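Local coordinates for protein Alpha/beta fold hydrolase (PDB 6I8W) that degrades phospholipids of the bacterial membrane as a membrane-bound phospholipase A that acts as a virulence factor of Pseudomonas aeruginosa, at residues D48-A53 against S103-A108; P97-S102 against G113-R118; L184-P189 against Q193-F198. One frame throughout, in Å; residues are numbered along the deposited sequence.

Interaction 1: residues D48-A53 against S103-A108; sequences DNLEIA and SKPQQA
The N-H of E51 is bound by the hydroxyl oxygen of S103, with E51 N and S103 OG 2.8 Å apart and 147° at the hydrogen. A second bond returns between the same two residues: S103 N donates to E51 O at 2.8 Å, in the carbonyl plane and straighter, at 161°. Both bonds can reach one residue because S103 OG lies beside the serine's own backbone N and anti to its carbonyl carbon (chi1 -64°), so donor and acceptor face E51 together. They close a ring through the backbone of E51 and the N, CA, CB and OG of S103, and E51 CB rests 3.5 Å from S103 OG.

Beside this pair, L50 crosses the ring of P105 at a slant, L50 CD2 meeting P105 CG at 3.4 Å, tighter than usual for two carbons. Backbone bonds of I52 with V45 and of A53 with D95 show that strand 50-57 is paired along both edges, and E51 offers its N-H and C=O on the edge where A53 meets D95. There the loop after strand 90-94 takes over: S102 OG accepts the N-H of A53 as S103 OG accepts that of E51. The chemistry implies that the hydroxyls of S102 and S103 and the backbone N of S103 continue the hydrogen bonding of this edge past the partner strand 90-94, with L50 and P105 adding an apolar flank.

Interaction 2: residues P97-S102 against G113-R118; sequences PGFGDS and GTQAER
Q115 reaches from its helix with the amide held edgewise to the loop, and its nitrogen meets the backbone of P97: Q115 NE2 donates to P97 O at 2.9 Å with 156° at the hydrogen. The acceptor lies close to the plane of the Q115 amide, while the donor is tilted slightly from the P97 carbonyl plane. The chain bends at chi2 (-78°), laying the amide beside P97, with its nitrogen on the carbonyl and its oxygen along the pyrrolidine ring. Q115 OE1 is 3.8 Å from P97 CD and also accepts from R118 NH1 at 3.0 Å. That donor stands well above the amide's carbonyl plane, off the lone pairs, although Q115 OE1 is near the plane of the guanidinium. R118 NH1 has a second and stronger acceptor in S109 O, so two acceptors share this nitrogen.

R118 is extended from CG to NE and runs past P97 in the opposite direction, with R118 CD against P97 CG at 3.6 Å. T114 CG2 lies over the rim of one face of the guanidinium, 3.4 Å above its plane. The F99 ring turns its edge to the amide, F99 CE2 and Q115 NE2 being 4.3 Å apart.

From F99 to S102 the loop makes a type II' turn, closed by S102 N to F99 O at 3.1 Å. A Pro-Gly-x-Gly-x-Ser loop after strand 90-94, held here to helix 112-125, is a familiar feature of the alpha/beta hydrolase fold, and I142, beside Q115, belongs to the helix that follows the probable nucleophile elbow.

Interaction 3: residues L184-P189 against Q193-F198; sequences LVVRQP and QKLLDF
Segment 184-189 is an irregular chain that runs counter to the helical segment 193-198, its two nearest CA pairs being L184 with L195, 6.2 Å between CA atoms, and P189 with Q193, 8.1 Å between CA atoms. At the wider pair P189 O and Q193 N are too distant for a direct bond, and a water fills the gap. It donates to P189 O at 2.6 Å and accepts from Q193 N at 3.0 Å, satisfying an N-H in the first turn of helix 191-199.

Further along, L195 divides its two methyls between two partners, and its side chain crosses each at about a right angle. With CG anti to the backbone N (chi1 172°), L195 CD1 meets L184 CD2 at 3.7 Å, while L195 CD2 meets V186 CG2 at 3.6 Å. Helix 191-199 and its preceding loop lie in the insert between strands 154-160 and 250-255, the place where alpha/beta hydrolases commonly carry their lid; V186 also touches A218 of helix 208-234, and the side chain of L184 comes within about 4 Å of the bound myristic acid.

L184 CD2 also approaches the F198 ring at its edge, near the ring plane, with F198 CD2 4.2 Å away; L173 and D176 of helix 172-177 contact the same phenylalanine. On the helix itself, Q193 NE2 bonds D197 OD1 from above the carboxylate plane, and Q193 OE1 takes a bond from K211 NZ.

Overall arrangement
Interactions 1 and 2 share one loop and touch each other, their centres 7 Å apart: S103 O probably accepts from G98 N, and L50 packs on both P97 and R118. The loop between strand 90-94 and helix 112-125 is thus tied to strand 50-57 at the surface and to the helix in the buried part. Interaction 1 relies on backbone-centred bonds aided by a serine, interaction 2 on one side-chain amide bond to a backbone carbonyl, with the aliphatic part of R118 packed on P97. Interaction 3 is separate, its centre 22 Å from that of interaction 2, and joins parts of the lid-like insert; it is also buried, but apolar apart from a water bridge.

Interaction 1: residues D48-A53 against S103-A108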
loop_
_atom_site.group_PDB
_atom_site.type_symbol
_atom_site.label_atom_id
_atom_site.label_comp_id
_atom_site.label_asym_id
_atom_site.label_seq_id
_atom_site.Cartn_x
_atom_site.Cartn_y
_atom_site.Cartn_z
ATOM N N ASP A 48 -9.508 18.234 -1.570
ATOM C CA ASP A 48 -8.672 19.406 -1.846
ATOM C C ASP A 48 -8.348 19.468 -3.341
ATOM O O ASP A 48 -7.203 19.731 -3.744
ATOM C CB ASP A 48 -7.386 19.439 -1.011
ATOM C CG ASP A 48 -7.647 19.683 0.470
ATOM O OD1 ASP A 48 -8.504 20.526 0.811
ATOM O OD2 ASP A 48 -6.953 19.070 1.302
ATOM N N ASN A 49 -9.378 19.210 -4.142
ATOM C CA ASN A 49 -9.291 19.259 -5.598
ATOM C C ASN A 49 -8.367 18.190 -6.179
ATOM O O ASN A 49 -8.009 18.258 -7.344
ATOM C CB ASN A 49 -8.833 20.649 -6.072
ATOM C CG ASN A 49 -9.281 20.959 -7.497
ATOM O OD1 ASN A 49 -10.382 20.596 -7.907
ATOM N ND2 ASN A 49 -8.424 21.626 -8.257
ATOM N N LEU A 50 -8.005 17.186 -5.388
ATOM C CA LEU A 50 -7.314 16.045 -5.972
ATOM C C LEU A 50 -8.291 14.894 -6.119
ATOM O O LEU A 50 -9.037 14.579 -5.190
ATOM C CB LEU A 50 -6.141 15.583 -5.104
ATOM C CG LEU A 50 -5.039 16.564 -4.713
ATOM C CD1 LEU A 50 -3.911 15.788 -4.036
ATOM C CD2 LEU A 50 -4.541 17.363 -5.907
ATOM N N GLU A 51 -8.245 14.219 -7.260
ATOM C CA GLU A 51 -9.070 13.028 -7.427
ATOM C C GLU A 51 -8.421 11.861 -6.714
ATOM O O GLU A 51 -7.289 11.487 -6.998
ATOM C CB GLU A 51 -9.283 12.690 -8.900
ATOM C CG GLU A 51 -10.158 11.461 -9.091
ATOM C CD GLU A 51 -10.820 11.427 -10.455
ATOM O OE1 GLU A 51 -10.836 12.476 -11.135
ATOM O OE2 GLU A 51 -11.321 10.354 -10.849
ATOM N N ILE A 52 -9.141 11.298 -5.759
ATOM C CA ILE A 52 -8.636 10.142 -5.047
ATOM C C ILE A 52 -9.465 8.921 -5.410
ATOM O O ILE A 52 -10.664 8.884 -5.143
ATOM C CB ILE A 52 -8.652 10.388 -3.546
ATOM C CG1 ILE A 52 -7.752 11.601 -3.229
ATOM C CG2 ILE A 52 -8.242 9.113 -2.786
ATOM C CD1 ILE A 52 -7.445 11.757 -1.754
ATOM N N ALA A 53 -8.822 7.944 -6.051
ATOM C CA ALA A 53 -9.473 6.693 -6.393
ATOM C C ALA A 53 -9.478 5.780 -5.175
ATOM O O ALA A 53 -8.515 5.760 -4.397
ATOM C CB ALA A 53 -8.758 6.002 -7.584
ATOM N N SER A 103 -4.895 11.549 -8.414
ATOM C CA SER A 103 -4.170 12.693 -8.978
ATOM C C SER A 103 -2.710 12.685 -8.552
ATOM O O SER A 103 -2.391 12.282 -7.437
ATOM C CB SER A 103 -4.804 14.037 -8.556
ATOM O OG SER A 103 -6.111 14.183 -9.073
ATOM N N LYS A 104 -1.842 13.153 -9.442
ATOM C CA LYS A 104 -0.404 13.249 -9.188
ATOM C C LYS A 104 0.148 14.637 -9.553
ATOM O O LYS A 104 0.974 14.758 -10.458
ATOM C CB LYS A 104 0.334 12.164 -9.983
ATOM C CG LYS A 104 -0.199 10.736 -9.715
ATOM C CD LYS A 104 0.450 9.699 -10.630
ATOM C CE LYS A 104 -0.124 8.295 -10.369
ATOM N NZ LYS A 104 -1.575 8.226 -10.711
ATOM N N PRO A 105 -0.282 15.683 -8.827
ATOM C CA PRO A 105 0.211 17.045 -9.110
ATOM C C PRO A 105 1.732 17.119 -8.997
ATOM O O PRO A 105 2.297 16.661 -8.000
ATOM C CB PRO A 105 -0.441 17.915 -8.023
ATOM C CG PRO A 105 -1.416 17.062 -7.337
ATOM C CD PRO A 105 -1.114 15.627 -7.612
ATOM N N GLN A 106 2.378 17.689 -10.001
ATOM C CA GLN A 106 3.828 17.684 -10.070
ATOM C C GLN A 106 4.488 18.502 -8.959
ATOM O O GLN A 106 5.587 18.172 -8.519
ATOM C CB GLN A 106 4.287 18.207 -11.435
ATOM C CG GLN A 106 5.772 17.995 -11.717
ATOM C CD GLN A 106 6.130 16.528 -11.898
ATOM O OE1 GLN A 106 7.201 16.086 -11.482
ATOM N NE2 GLN A 106 5.230 15.765 -12.518
ATOM N N GLN A 107 3.814 19.549 -8.491
ATOM C CA GLN A 107 4.427 20.465 -7.525
ATOM C C GLN A 107 3.961 20.258 -6.084
ATOM O O GLN A 107 4.243 21.074 -5.210
ATOM C CB GLN A 107 4.164 21.925 -7.931
ATOM C CG GLN A 107 4.753 22.318 -9.273
ATOM C CD GLN A 107 6.246 22.064 -9.348
ATOM O OE1 GLN A 107 6.733 21.418 -10.280
ATOM N NE2 GLN A 107 6.984 22.569 -8.364
ATOM N N ALA A 108 3.262 19.166 -5.818
ATOM C CA ALA A 108 2.734 18.964 -4.480
ATOM C C ALA A 108 3.793 18.373 -3.549
ATOM O O ALA A 108 4.837 17.888 -3.997
ATOM C CB ALA A 108 1.505 18.063 -4.528
#

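Interaction 2: residues P97-S102 against G113-R118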
loop_
_atom_site.group_PDB
_atom_site.type_symbol
_atom_site.label_atom_id
_atom_site.label_comp_id
_atom_site.label_asym_id
_atom_site.label_seq_id
_atom_site.Cartn_x
_atom_site.Cartn_y
_atom_site.Cartn_z
ATOM N N PRO A 97 -2.713 10.112 -3.191
ATOM C CA PRO A 97 -2.213 11.077 -4.166
ATOM C C PRO A 97 -0.747 10.791 -4.483
ATOM O O PRO A 97 0.025 10.474 -3.561
ATOM C CB PRO A 97 -2.379 12.428 -3.444
ATOM C CG PRO A 97 -3.562 12.200 -2.546
ATOM C CD PRO A 97 -3.449 10.764 -2.089
ATOM N N GLY A 98 -0.393 10.868 -5.764
ATOM C CA GLY A 98 0.929 10.492 -6.234
ATOM C C GLY A 98 1.011 9.064 -6.773
ATOM O O GLY A 98 1.958 8.732 -7.489
ATOM N N PHE A 99 0.006 8.238 -6.465
ATOM C CA PHE A 99 0.048 6.797 -6.776
ATOM C C PHE A 99 -1.246 6.266 -7.390
ATOM O O PHE A 99 -2.279 6.934 -7.355
ATOM C CB PHE A 99 0.381 5.996 -5.493
ATOM C CG PHE A 99 1.672 6.419 -4.853
ATOM C CD1 PHE A 99 2.891 5.957 -5.345
ATOM C CD2 PHE A 99 1.674 7.333 -3.803
ATOM C CE1 PHE A 99 4.095 6.382 -4.785
ATOM C CE2 PHE A 99 2.874 7.762 -3.233
ATOM C CZ PHE A 99 4.086 7.283 -3.725
ATOM N N GLY A 100 -1.179 5.061 -7.959
ATOM C CA GLY A 100 -2.362 4.388 -8.485
ATOM C C GLY A 100 -3.127 5.228 -9.489
ATOM O O GLY A 100 -2.540 5.804 -10.395
ATOM N N ASP A 101 -4.442 5.332 -9.314
ATOM C CA ASP A 101 -5.251 6.108 -10.251
ATOM C C ASP A 101 -5.634 7.468 -9.682
ATOM O O ASP A 101 -6.501 8.131 -10.227
ATOM C CB ASP A 101 -6.525 5.341 -10.632
ATOM C CG ASP A 101 -6.237 4.053 -11.399
ATOM O OD1 ASP A 101 -5.350 4.050 -12.274
ATOM O OD2 ASP A 101 -6.896 3.036 -11.115
ATOM N N SER A 102 -5.007 7.871 -8.577
ATOM C CA SER A 102 -5.302 9.172 -7.973
ATOM C C SER A 102 -4.511 10.292 -8.655
ATOM O O SER A 102 -3.565 10.022 -9.385
ATOM C CB SER A 102 -5.001 9.143 -6.469
ATOM O OG SER A 102 -5.953 8.343 -5.774
ATOM N N GLY A 113 3.599 13.430 6.380
ATOM C CA GLY A 113 2.808 14.355 7.175
ATOM C C GLY A 113 1.670 14.987 6.383
ATOM O O GLY A 113 0.517 14.983 6.812
ATOM N N THR A 114 1.998 15.521 5.212
ATOM C CA THR A 114 0.997 16.047 4.292
ATOM C C THR A 114 0.028 14.925 3.856
ATOM O O THR A 114 -1.186 15.112 3.808
ATOM C CB THR A 114 1.676 16.680 3.057
ATOM O OG1 THR A 114 2.625 17.657 3.492
ATOM C CG2 THR A 114 0.658 17.331 2.136
ATOM N N GLN A 115 0.564 13.749 3.561
ATOM C CA GLN A 115 -0.290 12.635 3.143
ATOM C C GLN A 115 -1.269 12.223 4.259
ATOM O O GLN A 115 -2.431 11.947 3.986
ATOM C CB GLN A 115 0.570 11.444 2.712
ATOM C CG GLN A 115 1.346 11.664 1.411
ATOM C CD GLN A 115 0.464 11.500 0.165
ATOM O OE1 GLN A 115 -0.620 12.071 0.068
ATOM N NE2 GLN A 115 0.923 10.691 -0.771
ATOM N N ALA A 116 -0.819 12.225 5.513
ATOM C CA ALA A 116 -1.705 11.859 6.624
ATOM C C ALA A 116 -2.891 12.828 6.733
ATOM O O ALA A 116 -4.005 12.422 7.049
ATOM C CB ALA A 116 -0.935 11.807 7.942
ATOM N N GLU A 117 -2.664 14.110 6.455
ATOM C CA GLU A 117 -3.774 15.058 6.468
ATOM C C GLU A 117 -4.744 14.827 5.296
ATOM O O GLU A 117 -5.954 14.965 5.457
ATOM C CB GLU A 117 -3.257 16.497 6.449
ATOM C CG GLU A 117 -2.532 16.857 7.721
ATOM C CD GLU A 117 -3.256 16.340 8.956
ATOM O OE1 GLU A 117 -4.434 16.707 9.165
ATOM O OE2 GLU A 117 -2.648 15.548 9.708
ATOM N N ARG A 118 -4.219 14.472 4.128
ATOM C CA ARG A 118 -5.078 14.139 2.993
ATOM C C ARG A 118 -5.963 12.919 3.313
ATOM O O ARG A 118 -7.132 12.871 2.923
ATOM C CB ARG A 118 -4.235 13.872 1.730
ATOM C CG ARG A 118 -3.419 15.102 1.225
ATOM C CD ARG A 118 -2.823 14.848 -0.172
ATOM N NE ARG A 118 -2.081 16.008 -0.671
ATOM C CZ ARG A 118 -0.764 16.039 -0.859
ATOM N NH1 ARG A 118 -0.032 14.963 -0.588
ATOM N NH2 ARG A 118 -0.178 17.149 -1.318
#

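Interaction 3: residues L184-P189 against Q193-F198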
loop_
_atom_site.group_PDB
_atom_site.type_symbol
_atom_site.label_atom_id
_atom_site.label_comp_id
_atom_site.label_asym_id
_atom_site.label_seq_id
_atom_site.Cartn_x
_atom_site.Cartn_y
_atom_site.Cartn_z
ATOM N N LEU A 184 13.127 -0.252 -5.122
ATOM C CA LEU A 184 11.719 0.157 -5.124
ATOM C C LEU A 184 11.392 1.064 -6.304
ATOM O O LEU A 184 10.225 1.302 -6.601
ATOM C CB LEU A 184 11.347 0.855 -3.812
ATOM C CG LEU A 184 11.582 0.069 -2.510
ATOM C CD1 LEU A 184 11.050 0.843 -1.306
ATOM C CD2 LEU A 184 10.969 -1.317 -2.564
ATOM N N VAL A 185 12.425 1.570 -6.974
ATOM C CA VAL A 185 12.238 2.384 -8.163
ATOM C C VAL A 185 12.712 1.581 -9.371
ATOM O O VAL A 185 13.898 1.311 -9.522
ATOM C CB VAL A 185 13.009 3.723 -8.085
ATOM C CG1 VAL A 185 12.852 4.481 -9.382
ATOM C CG2 VAL A 185 12.496 4.569 -6.923
ATOM N N VAL A 186 11.770 1.191 -10.218
ATOM C CA VAL A 186 12.031 0.269 -11.316
ATOM C C VAL A 186 12.352 1.038 -12.601
ATOM O O VAL A 186 11.446 1.535 -13.271
ATOM C CB VAL A 186 10.821 -0.663 -11.534
ATOM C CG1 VAL A 186 11.105 -1.675 -12.616
ATOM C CG2 VAL A 186 10.463 -1.368 -10.227
ATOM N N ARG A 187 13.642 1.135 -12.931
ATOM C CA ARG A 187 14.103 1.930 -14.077
ATOM C C ARG A 187 14.014 1.182 -15.407
ATOM O O ARG A 187 13.746 1.777 -16.457
ATOM C CB ARG A 187 15.554 2.378 -13.865
ATOM C CG ARG A 187 15.809 3.088 -12.552
ATOM C CD ARG A 187 15.250 4.486 -12.567
ATOM N NE ARG A 187 15.725 5.274 -11.436
ATOM C CZ ARG A 187 15.542 6.586 -11.318
ATOM N NH1 ARG A 187 14.895 7.254 -12.269
ATOM N NH2 ARG A 187 16.005 7.231 -10.255
ATOM N N GLN A 188 14.278 -0.119 -15.349
ATOM C CA GLN A 188 14.289 -0.987 -16.521
ATOM C C GLN A 188 13.352 -2.164 -16.308
ATOM O O GLN A 188 13.147 -2.582 -15.174
ATOM C CB GLN A 188 15.708 -1.483 -16.814
ATOM C CG GLN A 188 16.738 -0.401 -17.025
ATOM C CD GLN A 188 16.734 0.099 -18.454
ATOM O OE1 GLN A 188 15.887 0.907 -18.843
ATOM N NE2 GLN A 188 17.670 -0.399 -19.253
ATOM N N PRO A 189 12.800 -2.710 -17.405
ATOM C CA PRO A 189 11.789 -3.763 -17.308
ATOM C C PRO A 189 12.285 -4.984 -16.523
ATOM O O PRO A 189 11.471 -5.609 -15.834
ATOM C CB PRO A 189 11.522 -4.127 -18.776
ATOM C CG PRO A 189 11.920 -2.897 -19.551
ATOM C CD PRO A 189 13.098 -2.354 -18.810
ATOM N N GLN A 193 11.138 -7.762 -11.900
ATOM C CA GLN A 193 11.283 -9.067 -11.247
ATOM C C GLN A 193 12.181 -8.933 -10.031
ATOM O O GLN A 193 11.982 -9.614 -9.031
ATOM C CB GLN A 193 11.862 -10.132 -12.192
ATOM C CG GLN A 193 11.931 -11.535 -11.534
ATOM C CD GLN A 193 10.564 -12.062 -11.127
ATOM O OE1 GLN A 193 9.680 -12.195 -11.962
ATOM N NE2 GLN A 193 10.383 -12.365 -9.840
ATOM N N LYS A 194 13.161 -8.037 -10.121
ATOM C CA LYS A 194 14.064 -7.778 -9.009
ATOM C C LYS A 194 13.305 -7.199 -7.814
ATOM O O LYS A 194 13.572 -7.560 -6.661
ATOM C CB LYS A 194 15.181 -6.829 -9.448
ATOM C CG LYS A 194 16.164 -6.470 -8.357
ATOM N N LEU A 195 12.351 -6.315 -8.091
ATOM C CA LEU A 195 11.520 -5.729 -7.040
ATOM C C LEU A 195 10.685 -6.807 -6.342
ATOM O O LEU A 195 10.625 -6.854 -5.111
ATOM C CB LEU A 195 10.611 -4.630 -7.608
ATOM C CG LEU A 195 9.550 -4.051 -6.661
ATOM C CD1 LEU A 195 10.168 -3.626 -5.341
ATOM C CD2 LEU A 195 8.863 -2.861 -7.311
ATOM N N LEU A 196 10.052 -7.672 -7.125
ATOM C CA LEU A 196 9.275 -8.782 -6.561
ATOM C C LEU A 196 10.143 -9.675 -5.660
ATOM O O LEU A 196 9.718 -10.052 -4.558
ATOM C CB LEU A 196 8.649 -9.619 -7.676
ATOM C CG LEU A 196 7.753 -8.885 -8.680
ATOM C CD1 LEU A 196 7.296 -9.831 -9.772
ATOM C CD2 LEU A 196 6.566 -8.260 -7.974
ATOM N N ASP A 197 11.349 -10.012 -6.126
ATOM C CA ASP A 197 12.288 -10.836 -5.337
ATOM C C ASP A 197 12.681 -10.127 -4.045
ATOM O O ASP A 197 12.953 -10.760 -3.023
ATOM C CB ASP A 197 13.559 -11.161 -6.139
ATOM C CG ASP A 197 13.286 -12.042 -7.348
ATOM O OD1 ASP A 197 12.200 -12.654 -7.401
ATOM O OD2 ASP A 197 14.160 -12.123 -8.246
ATOM N N PHE A 198 12.680 -8.801 -4.090
ATOM C CA PHE A 198 13.107 -7.984 -2.958
ATOM C C PHE A 198 12.066 -7.935 -1.825
ATOM O O PHE A 198 12.425 -7.815 -0.647
ATOM C CB PHE A 198 13.418 -6.567 -3.434
ATOM C CG PHE A 198 14.157 -5.734 -2.430
ATOM C CD1 PHE A 198 15.421 -6.103 -1.998
ATOM C CD2 PHE A 198 13.613 -4.552 -1.954
ATOM C CE1 PHE A 198 16.114 -5.325 -1.081
ATOM C CE2 PHE A 198 14.298 -3.767 -1.045
ATOM C CZ PHE A 198 15.550 -4.153 -0.608
HETATM O O HOH W 1 11.089 -7.963 -14.911
#